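Beta-lactamase Mb2281c (Mycobacterium bovis, PDB 3I7J) is probably a serine hydrolase of the beta-lactamase family, whose members open beta-lactam rings or cleave related amides and esters. Local coordinates at residues A[72-76]-A[77-81]. Numbering follows the deposited sequence.
Sequences VRHLL and AHTSG
His74 and Thr79 meet round the C-terminal end of the short helix 72-76, where a Schellman motif turns the chain into the loop that leads on to helix 101-115. The reversal happens at His78, whose positive phi (61°) carries the backbone out of the helical spiral. Just before it, Ala77 N reaches Arg73 O at 3.1 Å, the last ordinary helical bond. The motif's own pair follows. Its outer, 6→1 bond brings Thr79 N back to His74 O at 2.8 Å, nearly straight at 170°. Inside it, the 5→2 bond from His78 N to Leu75 O is weak, at 3.4 Å. The side chains close in round the same turn. His74 has CG anti to its carbonyl carbon (chi1 -66°), which lays the imidazole beside Thr79; the two side chains cross at about a right angle, and CD2 of His74 lies 3.3 Å from Thr79 OG1. That hydroxyl is buried and has no hydrogen-bond partner in the model, whereas His74 ND1 is held by Thr71 OG1. One residue further on, Ser80 CB packs against Leu75 CD2 at 3.6 Å, while its OG turns to Leu82 N. CB of His78 points away from the helix end, and its ring meets Trp200 edge-to-face, Phe104 with nearly parallel planes, and Tyr99. It touches Lys43 too, so the turn probably borders the active site if Ser40 and Lys43 form the SxxK motif of serine beta-lactamases. Among the neighbouring helices, Leu76 packs on Ala47 and Ala50 of helix 42-56, while Val72 and Leu76 meet Leu107, and Leu75 meets Val106, of helix 101-115.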
# COMPACT_ATOMS: atom_id res chain seq x y z
N VAL A 72 -1.25 -1.40 17.77
CA VAL A 72 -0.54 -1.42 16.50
C VAL A 72 -1.53 -1.80 15.38
O VAL A 72 -1.52 -1.18 14.32
CB VAL A 72 0.66 -2.42 16.57
CG1 VAL A 72 1.21 -2.73 15.19
CG2 VAL A 72 1.78 -1.80 17.44
N ARG A 73 -2.40 -2.78 15.64
CA ARG A 73 -3.39 -3.20 14.64
C ARG A 73 -4.33 -2.07 14.22
O ARG A 73 -4.70 -1.99 13.05
CB ARG A 73 -4.23 -4.38 15.16
CG ARG A 73 -5.12 -5.02 14.08
CD ARG A 73 -6.26 -5.84 14.69
NE ARG A 73 -5.76 -6.82 15.65
CZ ARG A 73 -5.24 -8.00 15.31
NH1 ARG A 73 -5.17 -8.36 14.03
NH2 ARG A 73 -4.79 -8.81 16.26
N HIS A 74 -4.74 -1.22 15.17
CA HIS A 74 -5.64 -0.11 14.86
C HIS A 74 -4.91 0.90 13.98
O HIS A 74 -5.51 1.52 13.09
CB HIS A 74 -6.11 0.64 16.11
CG HIS A 74 -6.98 -0.17 17.03
ND1 HIS A 74 -6.47 -1.11 17.90
CD2 HIS A 74 -8.32 -0.13 17.24
CE1 HIS A 74 -7.46 -1.62 18.62
NE2 HIS A 74 -8.59 -1.04 18.24
N LEU A 75 -3.62 1.10 14.24
CA LEU A 75 -2.85 2.05 13.46
C LEU A 75 -2.71 1.57 12.02
O LEU A 75 -2.88 2.35 11.08
CB LEU A 75 -1.48 2.27 14.09
CG LEU A 75 -1.58 2.86 15.50
CD1 LEU A 75 -0.19 2.90 16.13
CD2 LEU A 75 -2.17 4.27 15.42
N LEU A 76 -2.42 0.28 11.85
CA LEU A 76 -2.26 -0.31 10.53
C LEU A 76 -3.54 -0.31 9.70
O LEU A 76 -3.50 -0.13 8.48
CB LEU A 76 -1.76 -1.76 10.67
CG LEU A 76 -0.29 -1.94 11.05
CD1 LEU A 76 -0.02 -3.36 11.54
CD2 LEU A 76 0.56 -1.63 9.83
N ALA A 77 -4.67 -0.49 10.38
CA ALA A 77 -5.98 -0.55 9.73
C ALA A 77 -6.75 0.78 9.73
O ALA A 77 -7.90 0.82 9.29
CB ALA A 77 -6.83 -1.64 10.37
N HIS A 78 -6.13 1.84 10.22
CA HIS A 78 -6.77 3.15 10.27
C HIS A 78 -8.04 3.17 11.11
O HIS A 78 -9.06 3.74 10.70
CB HIS A 78 -7.09 3.64 8.85
CG HIS A 78 -5.89 3.68 7.95
ND1 HIS A 78 -4.87 4.60 8.11
CD2 HIS A 78 -5.52 2.88 6.92
CE1 HIS A 78 -3.92 4.35 7.22
NE2 HIS A 78 -4.29 3.32 6.49
N THR A 79 -7.99 2.55 12.29
CA THR A 79 -9.15 2.55 13.17
C THR A 79 -8.80 3.09 14.56
O THR A 79 -9.57 2.92 15.50
CB THR A 79 -9.77 1.13 13.33
OG1 THR A 79 -8.82 0.26 13.97
CG2 THR A 79 -10.16 0.55 11.98
N SER A 80 -7.65 3.74 14.69
CA SER A 80 -7.23 4.27 15.99
C SER A 80 -8.06 5.46 16.48
O SER A 80 -7.95 5.85 17.64
CB SER A 80 -5.75 4.69 15.94
OG SER A 80 -5.59 5.83 15.12
N GLY A 81 -8.88 6.04 15.60
CA GLY A 81 -9.69 7.18 15.97
C GLY A 81 -8.88 8.46 15.87
O GLY A 81 -9.35 9.55 16.19